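Side-chain contacts in ubiquitin conjugating enzyme (Plasmodium yoelii, PDB 2PWQ), which probably transfers ubiquitin, carried as a thioester, to substrate proteins, as other E2 conjugating enzymes of its family do: residues F58-G61 with P62-T65; N99-S102 with Q103-A106; K148-K151 with E152-L156; S162-T165 with K166-T170. One frame throughout, in Å; residues are numbered along the deposited sequence. Where two conformers were deposited one is given.

Contact 1. Residues F58-G61 with P62-T65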
loop_
_atom_site.group_PDB
_atom_site.type_symbol
_atom_site.label_atom_id
_atom_site.label_comp_id
_atom_site.label_asym_id
_atom_site.label_seq_id
_atom_site.Cartn_x
_atom_site.Cartn_y
_atom_site.Cartn_z
ATOM N N PHE A 58 2.913 6.131 -2.449
ATOM C CA PHE A 58 4.221 5.737 -1.929
ATOM C C PHE A 58 4.129 5.269 -0.462
ATOM O O PHE A 58 3.509 5.942 0.386
ATOM C CB PHE A 58 5.199 6.907 -2.019
ATOM C CG PHE A 58 6.408 6.770 -1.128
ATOM C CD1 PHE A 58 7.453 5.880 -1.462
ATOM C CD2 PHE A 58 6.521 7.546 0.041
ATOM C CE1 PHE A 58 8.571 5.764 -0.638
ATOM C CE2 PHE A 58 7.608 7.438 0.850
ATOM C CZ PHE A 58 8.644 6.548 0.541
ATOM N N ILE A 59 4.754 4.142 -0.169
ATOM C CA ILE A 59 4.988 3.705 1.215
ATOM C C ILE A 59 6.462 3.435 1.463
ATOM O O ILE A 59 7.126 2.649 0.726
ATOM C CB ILE A 59 4.206 2.423 1.609
ATOM C CG1 ILE A 59 2.704 2.656 1.610
ATOM C CG2 ILE A 59 4.670 1.885 2.978
ATOM C CD1 ILE A 59 1.943 1.333 1.617
ATOM N N LYS A 60 6.965 4.062 2.517
ATOM C CA LYS A 60 8.307 3.819 2.976
ATOM C C LYS A 60 8.367 2.474 3.676
ATOM O O LYS A 60 7.557 2.191 4.572
ATOM C CB LYS A 60 8.766 4.925 3.931
ATOM C CG LYS A 60 10.258 4.831 4.234
ATOM C CD LYS A 60 10.771 5.884 5.158
ATOM C CE LYS A 60 11.009 5.349 6.555
ATOM N NZ LYS A 60 12.065 6.207 7.230
ATOM N N GLY A 61 9.332 1.649 3.265
ATOM C CA GLY A 61 9.613 0.399 3.943
ATOM C C GLY A 61 10.116 0.690 5.360
ATOM O O GLY A 61 11.069 1.431 5.533
ATOM N N PRO A 62 9.456 0.117 6.378
ATOM C CA PRO A 62 9.812 0.396 7.782
ATOM C C PRO A 62 11.205 -0.027 8.269
ATOM O O PRO A 62 11.691 -1.110 7.943
ATOM C CB PRO A 62 8.705 -0.315 8.572
ATOM C CG PRO A 62 7.577 -0.423 7.633
ATOM C CD PRO A 62 8.272 -0.753 6.314
ATOM N N GLU A 63 11.838 0.834 9.061
ATOM C CA GLU A 63 13.135 0.533 9.667
ATOM C C GLU A 63 13.057 -0.733 10.514
ATOM O O GLU A 63 11.979 -1.119 10.983
ATOM C CB GLU A 63 13.634 1.707 10.499
ATOM C CG GLU A 63 13.510 3.040 9.778
ATOM C CD GLU A 63 14.627 3.288 8.773
ATOM O OE1 GLU A 63 14.398 3.060 7.552
ATOM O OE2 GLU A 63 15.727 3.731 9.211
ATOM N N GLY A 64 14.213 -1.391 10.671
ATOM C CA GLY A 64 14.302 -2.709 11.291
ATOM C C GLY A 64 13.389 -3.791 10.736
ATOM O O GLY A 64 12.948 -4.644 11.490
ATOM N N THR A 65 13.099 -3.761 9.427
ATOM C CA THR A 65 12.370 -4.854 8.775
ATOM C C THR A 65 13.150 -5.192 7.522
ATOM O O THR A 65 14.042 -4.443 7.144
ATOM C CB THR A 65 10.979 -4.466 8.262
ATOM O OG1 THR A 65 11.109 -3.628 7.101
ATOM C CG2 THR A 65 10.133 -3.788 9.359
#
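Pro62 follows Gly61 through a trans peptide, as the separation of 3.8 Å between Gly61 CA and Pro62 CA shows. In that peptide Pro62 CD necessarily falls beside Gly61 CA, 3.0 Å away, while Pro62 CG is 4.0 Å from Lys60 O. That carbonyl cannot be used by the proline nitrogen, which has no hydrogen; it accepts instead from Gln130 of helix 122-134, the helix that Pro62 also touches. Lys60 makes the side-chain contact of this corner. With CG set opposite the backbone N (chi1 -170°) and the chain kinked at its third torsion, the ammonium swings toward the following loop, where Lys60 NZ comes to 3.9 Å from Glu63 OE1. Glu63 is bent at chi2 (-80°), and the two chains approach at a slant in a long salt bridge on the solvent side. A second, weak ion pair of the same ammonium with Glu42 would spread its charge over two carboxylates. Beyond Glu63, Thr65 OG1 donates to Pro62 O over 2.7 Å, on a lone pair in the carbonyl plane, and the Thr65 N bond to the same oxygen is weak. With extended Glu63 and positive-phi Gly64 at its corners, residues 62-65 approximate a type II beta turn, part of the glycine- and proline-rich loop that leads from strand 54-60 toward strand 71-77 in the ubiquitin-conjugating fold.

Contact 2. Residues N99-S102 with Q103-A106; sequences NISS and QTGA
Ser101 N donates to Ala106 O over 3.0 Å and Gly105 N returns a bond of 3.0 Å to Ser101 O, so the chain doubles back, the end-to-end directions of residues 99-102 and 103-106 differing by 146°. Alongside them Ile100 CA approaches Ala106 O at 3.3 Å in a CA-H...O contact, which gives that carbonyl a further donor. Inside the turn sits the hydroxyl of Ser101. Its OG stands opposite the backbone N (chi1 176°), beside the carbonyl carbon, and therefore faces the amides ahead: Thr104 N donates to Ser101 OG over 3.2 Å, and Gln103 N adds a weak bond. Together with the Gly105 N bond to Ser101 O, this meets the definition of an ST motif. Ser102 OG turns elsewhere, to its stronger partner Asp143, and receives from Gln103 NE2 a weak bond of 3.5 Å, the extended glutamine chain passing alongside the serine hydroxyl. Ile100 CG2 lies 3.6 Å from Ala106 O, while the isoleucine side chain also meets Leu133. Asn99 belongs to the HPN motif of E2 enzymes, its side chain about 7 Å from that of Cys108, the predicted thioester cysteine. The chemistry thus implies a turn fixed by serine and main-chain polar groups, with a serine oxygen serving as acceptor for successive amides, in the loop between that motif and the cysteine.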
loop_
_atom_site.group_PDB
_atom_site.type_symbol
_atom_site.label_atom_id
_atom_site.label_comp_id
_atom_site.label_asym_id
_atom_site.label_seq_id
_atom_site.Cartn_x
_atom_site.Cartn_y
_atom_site.Cartn_z
ATOM N N ASN A 99 1.751 -11.538 2.544
ATOM C CA ASN A 99 0.448 -10.952 2.315
ATOM C C ASN A 99 0.251 -10.176 1.014
ATOM O O ASN A 99 -0.758 -9.454 0.865
ATOM C CB ASN A 99 0.081 -10.086 3.522
ATOM C CG ASN A 99 0.017 -10.895 4.795
ATOM O OD1 ASN A 99 -0.723 -11.879 4.873
ATOM N ND2 ASN A 99 0.800 -10.510 5.779
ATOM N N ILE A 100 1.167 -10.377 0.044
ATOM C CA ILE A 100 1.170 -9.626 -1.221
ATOM C C ILE A 100 1.664 -10.574 -2.333
ATOM O O ILE A 100 2.686 -11.247 -2.166
ATOM C CB ILE A 100 2.119 -8.394 -1.168
ATOM C CG1 ILE A 100 1.898 -7.541 0.100
ATOM C CG2 ILE A 100 1.952 -7.493 -2.406
ATOM C CD1 ILE A 100 3.062 -6.612 0.383
ATOM N N SER A 101 0.919 -10.652 -3.430
ATOM C CA SER A 101 1.339 -11.466 -4.580
ATOM C C SER A 101 2.715 -10.979 -5.073
ATOM O O SER A 101 2.912 -9.786 -5.407
ATOM C CB SER A 101 0.272 -11.462 -5.673
ATOM O OG SER A 101 0.702 -12.162 -6.834
ATOM N N SER A 102 3.678 -11.902 -5.031
ATOM C CA SER A 102 5.043 -11.657 -5.500
ATOM C C SER A 102 5.075 -11.408 -7.014
ATOM O O SER A 102 6.092 -11.001 -7.518
ATOM C CB SER A 102 5.956 -12.844 -5.185
ATOM O OG SER A 102 5.620 -13.993 -5.993
ATOM N N GLN A 103 3.965 -11.646 -7.703
ATOM C CA GLN A 103 3.895 -11.503 -9.152
ATOM C C GLN A 103 2.983 -10.399 -9.645
ATOM O O GLN A 103 3.268 -9.804 -10.672
ATOM C CB GLN A 103 3.536 -12.838 -9.782
ATOM C CG GLN A 103 4.592 -13.875 -9.404
ATOM C CD GLN A 103 4.087 -15.297 -9.516
ATOM O OE1 GLN A 103 3.766 -15.781 -10.623
ATOM N NE2 GLN A 103 4.030 -15.998 -8.371
ATOM N N THR A 104 1.924 -10.092 -8.896
ATOM C CA THR A 104 0.951 -9.058 -9.304
ATOM C C THR A 104 0.751 -7.873 -8.348
ATOM O O THR A 104 0.074 -6.900 -8.702
ATOM C CB THR A 104 -0.415 -9.664 -9.588
ATOM O OG1 THR A 104 -1.055 -9.992 -8.355
ATOM C CG2 THR A 104 -0.282 -10.919 -10.474
ATOM N N GLY A 105 1.323 -7.963 -7.148
ATOM C CA GLY A 105 1.219 -6.879 -6.149
ATOM C C GLY A 105 -0.133 -6.774 -5.465
ATOM O O GLY A 105 -0.365 -5.833 -4.698
ATOM N N ALA A 106 -1.024 -7.724 -5.747
ATOM C CA ALA A 106 -2.326 -7.765 -5.110
ATOM C C ALA A 106 -2.216 -8.000 -3.598
ATOM O O ALA A 106 -1.322 -8.700 -3.131
ATOM C CB ALA A 106 -3.175 -8.813 -5.716
HETATM O O HOH W 1 5.545 -8.161 -9.245
#

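Contact 3. Residues K148-K151 with E152-L156; sequences KMYK and ENHAL
Lys148 O accepts from Glu152 N over 2.7 Å in a nearly straight bond (N-H...O 164°). It is followed by Asn153 N to Met149 O, 2.9 Å long, after which the helical pattern breaks at Asn153. The next helix starts at once: Asn153 is its N-cap, and the Asn153 OD1 bond from Leu156 N is a weak capping bond. A water spans the break, donating to Lys151 O and accepting from His154 N. The main side-chain pair crosses the same junction. Tyr150 and His154 both carry CG opposite the backbone N (chi1 -176° for Tyr150), and the two side chains lie alongside each other, pointing the same way. The imidazole presents an edge to one tyrosine face, His154 CD2 lying 3.4 Å from Tyr150 CE1, in an offset edge-to-face pair with planes at 72°. Tyr150 O also lies in the imidazole plane, at its edge, and is 3.2 Å from His154 CB. Away from the rings, Met149 and Leu156 cross at about a right angle, with Met149 SD 3.8 Å from Leu156 CG. Lys148 CD rests 3.4 Å from Glu152 OE1, but Lys148 NZ stays 4.8 Å from Glu152 OE1, so no salt bridge forms and any attraction is long-range. The whole forms the surface elbow between helices 144-152 and 154-168: Phe157 of the latter meets the Tyr150 ring edge-to-face, while Pro136 and Pro138 of a loop also touch Tyr150, and Trp96 touches Met149.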
loop_
_atom_site.group_PDB
_atom_site.type_symbol
_atom_site.label_atom_id
_atom_site.label_comp_id
_atom_site.label_asym_id
_atom_site.label_seq_id
_atom_site.Cartn_x
_atom_site.Cartn_y
_atom_site.Cartn_z
ATOM N N LYS A 148 4.788 -20.127 2.554
ATOM C CA LYS A 148 5.499 -21.368 2.833
ATOM C C LYS A 148 6.893 -21.035 3.351
ATOM O O LYS A 148 7.300 -21.554 4.392
ATOM C CB LYS A 148 5.566 -22.272 1.595
ATOM C CG LYS A 148 6.347 -23.580 1.794
ATOM C CD LYS A 148 5.469 -24.801 1.484
ATOM C CE LYS A 148 5.482 -25.171 0.019
ATOM N NZ LYS A 148 6.778 -25.805 -0.361
ATOM N N MET A 149 7.603 -20.148 2.657
ATOM C CA MET A 149 8.960 -19.814 3.027
ATOM C C MET A 149 8.996 -19.093 4.368
ATOM O O MET A 149 9.906 -19.285 5.167
ATOM C CB MET A 149 9.596 -18.934 1.952
ATOM C CG MET A 149 11.058 -18.616 2.247
ATOM S SD MET A 149 11.850 -17.431 1.143
ATOM C CE MET A 149 12.165 -18.408 -0.348
ATOM N N TYR A 150 8.007 -18.239 4.593
ATOM C CA TYR A 150 7.963 -17.407 5.786
ATOM C C TYR A 150 7.866 -18.330 7.021
ATOM O O TYR A 150 8.613 -18.174 7.996
ATOM C CB TYR A 150 6.790 -16.421 5.678
ATOM C CG TYR A 150 6.715 -15.460 6.820
ATOM C CD1 TYR A 150 7.591 -14.380 6.894
ATOM C CD2 TYR A 150 5.790 -15.647 7.851
ATOM C CE1 TYR A 150 7.541 -13.508 7.948
ATOM C CE2 TYR A 150 5.734 -14.779 8.930
ATOM C CZ TYR A 150 6.609 -13.714 8.975
ATOM O OH TYR A 150 6.578 -12.835 10.026
ATOM N N LYS A 151 6.978 -19.315 6.924
ATOM C CA LYS A 151 6.801 -20.340 7.945
ATOM C C LYS A 151 7.939 -21.399 7.978
ATOM O O LYS A 151 8.572 -21.593 9.014
ATOM C CB LYS A 151 5.415 -20.983 7.796
ATOM C CG LYS A 151 4.259 -20.072 8.151
ATOM C CD LYS A 151 2.931 -20.720 7.782
ATOM C CE LYS A 151 1.767 -20.078 8.535
ATOM N NZ LYS A 151 0.428 -20.578 8.071
ATOM N N GLU A 152 8.221 -22.055 6.848
ATOM C CA GLU A 152 9.238 -23.150 6.802
ATOM C C GLU A 152 10.711 -22.766 6.985
ATOM O O GLU A 152 11.473 -23.542 7.560
ATOM C CB GLU A 152 9.059 -24.050 5.578
ATOM C CG GLU A 152 8.310 -25.352 5.861
ATOM C CD GLU A 152 6.836 -25.329 5.442
ATOM O OE1 GLU A 152 6.502 -26.021 4.448
ATOM O OE2 GLU A 152 6.016 -24.633 6.103
ATOM N N ASN A 153 11.114 -21.595 6.492
ATOM C CA ASN A 153 12.510 -21.145 6.565
ATOM C C ASN A 153 12.452 -19.645 6.578
ATOM O O ASN A 153 12.506 -18.990 5.534
ATOM C CB ASN A 153 13.365 -21.627 5.366
ATOM C CG ASN A 153 14.880 -21.322 5.534
ATOM O OD1 ASN A 153 15.296 -20.546 6.397
ATOM N ND2 ASN A 153 15.699 -21.942 4.689
ATOM N N HIS A 154 12.316 -19.114 7.778
ATOM C CA HIS A 154 12.033 -17.722 7.967
ATOM C C HIS A 154 13.292 -16.907 7.784
ATOM O O HIS A 154 13.226 -15.799 7.261
ATOM C CB HIS A 154 11.432 -17.473 9.353
ATOM C CG HIS A 154 11.213 -16.024 9.653
ATOM N ND1 HIS A 154 12.176 -15.235 10.257
ATOM C CD2 HIS A 154 10.158 -15.212 9.403
ATOM C CE1 HIS A 154 11.719 -13.999 10.375
ATOM N NE2 HIS A 154 10.505 -13.951 9.845
ATOM N N ALA A 155 14.439 -17.447 8.168
ATOM C CA ALA A 155 15.670 -16.676 8.038
ATOM C C ALA A 155 15.979 -16.458 6.557
ATOM O O ALA A 155 16.731 -15.540 6.207
ATOM C CB ALA A 155 16.813 -17.396 8.680
ATOM N N LEU A 156 15.424 -17.338 5.718
ATOM C CA LEU A 156 15.614 -17.223 4.256
ATOM C C LEU A 156 14.638 -16.174 3.773
ATOM O O LEU A 156 15.000 -15.316 2.968
ATOM C CB LEU A 156 15.320 -18.543 3.548
ATOM C CG LEU A 156 15.379 -18.590 2.005
ATOM C CD1 LEU A 156 16.662 -17.941 1.482
ATOM C CD2 LEU A 156 15.207 -20.004 1.497
HETATM O O HOH W 2 8.633 -11.511 10.113
HETATM O O HOH W 3 11.034 -20.654 9.922
#

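Contact 4. Residues S162-T165 with K166-T170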
loop_
_atom_site.group_PDB
_atom_site.type_symbol
_atom_site.label_atom_id
_atom_site.label_comp_id
_atom_site.label_asym_id
_atom_site.label_seq_id
_atom_site.Cartn_x
_atom_site.Cartn_y
_atom_site.Cartn_z
ATOM N N SER A 162 14.702 -8.981 1.792
ATOM C CA SER A 162 15.750 -7.998 1.661
ATOM C C SER A 162 16.419 -7.833 0.241
ATOM O O SER A 162 16.630 -6.702 -0.214
ATOM C CB SER A 162 16.795 -8.300 2.725
ATOM O OG SER A 162 17.831 -7.305 2.699
ATOM N N VAL A 163 16.753 -8.944 -0.443
ATOM C CA VAL A 163 17.271 -8.887 -1.813
ATOM C C VAL A 163 16.277 -8.109 -2.672
ATOM O O VAL A 163 16.646 -7.139 -3.311
ATOM C CB VAL A 163 17.557 -10.341 -2.426
ATOM C CG1 VAL A 163 17.860 -10.292 -3.962
ATOM C CG2 VAL A 163 18.717 -11.022 -1.721
ATOM N N TRP A 164 15.027 -8.549 -2.687
ATOM C CA TRP A 164 13.995 -7.915 -3.478
ATOM C C TRP A 164 13.774 -6.429 -3.197
ATOM O O TRP A 164 13.533 -5.656 -4.146
ATOM C CB TRP A 164 12.694 -8.696 -3.380
ATOM C CG TRP A 164 12.701 -10.002 -4.137
ATOM C CD1 TRP A 164 13.721 -10.911 -4.208
ATOM C CD2 TRP A 164 11.607 -10.578 -4.876
ATOM N NE1 TRP A 164 13.348 -11.982 -4.981
ATOM C CE2 TRP A 164 12.047 -11.812 -5.380
ATOM C CE3 TRP A 164 10.313 -10.154 -5.181
ATOM C CZ2 TRP A 164 11.227 -12.631 -6.121
ATOM C CZ3 TRP A 164 9.499 -10.972 -5.896
ATOM C CH2 TRP A 164 9.953 -12.189 -6.379
ATOM N N THR A 165 13.905 -6.017 -1.926
ATOM C CA THR A 165 13.840 -4.606 -1.571
ATOM C C THR A 165 14.979 -3.798 -2.199
ATOM O O THR A 165 14.774 -2.692 -2.744
ATOM C CB THR A 165 13.918 -4.393 -0.017
ATOM O OG1 THR A 165 12.819 -5.042 0.595
ATOM C CG2 THR A 165 13.884 -2.948 0.310
ATOM N N LYS A 166 16.184 -4.352 -2.111
ATOM C CA LYS A 166 17.367 -3.621 -2.541
ATOM C C LYS A 166 17.496 -3.722 -4.071
ATOM O O LYS A 166 18.207 -2.939 -4.669
ATOM C CB LYS A 166 18.640 -4.086 -1.808
ATOM C CG LYS A 166 18.635 -3.795 -0.320
ATOM C CD LYS A 166 20.009 -3.877 0.305
ATOM C CE LYS A 166 19.929 -3.611 1.815
ATOM N NZ LYS A 166 19.258 -2.289 2.190
ATOM N N THR A 167 16.744 -4.637 -4.678
ATOM C CA THR A 167 16.712 -4.814 -6.143
ATOM C C THR A 167 15.591 -4.034 -6.819
ATOM O O THR A 167 15.845 -3.288 -7.776
ATOM C CB THR A 167 16.577 -6.309 -6.497
ATOM O OG1 THR A 167 17.610 -7.017 -5.815
ATOM C CG2 THR A 167 16.703 -6.554 -8.017
ATOM N N PHE A 168 14.360 -4.221 -6.321
ATOM C CA PHE A 168 13.132 -3.704 -6.949
ATOM C C PHE A 168 12.560 -2.402 -6.370
ATOM O O PHE A 168 11.798 -1.715 -7.046
ATOM C CB PHE A 168 12.043 -4.798 -6.991
ATOM C CG PHE A 168 12.481 -6.032 -7.705
ATOM C CD1 PHE A 168 12.608 -7.241 -7.039
ATOM C CD2 PHE A 168 12.835 -5.962 -9.053
ATOM C CE1 PHE A 168 13.048 -8.404 -7.718
ATOM C CE2 PHE A 168 13.269 -7.107 -9.728
ATOM C CZ PHE A 168 13.388 -8.313 -9.058
ATOM N N ALA A 169 12.977 -2.055 -5.160
ATOM C CA ALA A 169 12.352 -0.950 -4.374
ATOM C C ALA A 169 13.379 0.129 -4.028
ATOM O O ALA A 169 13.324 0.788 -2.987
ATOM C CB ALA A 169 11.684 -1.493 -3.111
ATOM N N THR A 170 14.319 0.297 -4.935
ATOM C CA THR A 170 15.401 1.257 -4.832
ATOM C C THR A 170 14.902 2.715 -4.956
ATOM O O THR A 170 13.761 2.963 -5.390
ATOM C CB THR A 170 16.466 0.900 -5.913
ATOM O OG1 THR A 170 17.163 2.075 -6.334
ATOM C CG2 THR A 170 15.791 0.237 -7.131
#
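Trp164 O and Phe168 N form the shortest main-chain bond here, 2.7 Å, within an i to i+4 series that also includes Lys166 N to Ser162 O at 3.1 Å. The series ends with Ala169 N to Thr165 O, Ala169 being the first residue to leave helical angles. Thr167 N makes weak bonds to both Val163 O and Trp164 O. A side chain reinforces the main chain at Val163 O: Thr167 OG1 donates to it over 2.7 Å, from above the carbonyl plane. The hydroxyl lies beside the backbone N (chi1 -53°), from where it can reach back one turn, and the Val163 side chain lies alongside. Thr165, with nearly the same torsion, likewise sends OG1 back to Ala161 O, its stronger partner; Pro66 O lies within hydrogen-bonding reach of the same hydroxyl, whose one proton the two carbonyls would have to share. The aromatic contact comes from Trp164 and Phe168, which share a first-torsion well (-73° for Trp164) and sit four residues apart, and therefore point the same way. Phe168 offers its edge to the indole face, Phe168 CE1 lying 3.9 Å from Trp164 CD2 and offset toward the rim; the planes stand at 78°, a T-shaped pair. The methyl Thr167 CG2 lies over the centre of one Phe168 face, and Trp96 meets the indole. At the helix end Ala169 CB lies 3.3 Å from Thr165 O, and the side chains of both residues pack on Phe72 of strand 71-77. An i to i+4 edge-to-face aromatic pair and a threonine folded onto the preceding turn thus mark the C-terminal end of helix 154-168 in the ubiquitin-conjugating fold.

The four contacts follow one another along the chain. Contact 2 is the one close to the predicted active site, the Asn99 side chain about 7 Å from that of Cys108; the others lie away from it. Contacts 2 and 4 have centres about 15 Å apart yet touch, Ser102 O packing 3.8 Å from Trp164 CZ3. Trp96 unites three of them, meeting Ser102 of contact 2, Met149 of contact 3 and Trp164 of contact 4. Contacts 3 and 4 use the start and finish of helix 154-168, their centres about 18 Å apart. Contact 1 comes nearest to contact 4, about 12 Å between centres, and Pro66, directly after its turn, offers its carbonyl to the Thr165 hydroxyl, which Ala161 also engages.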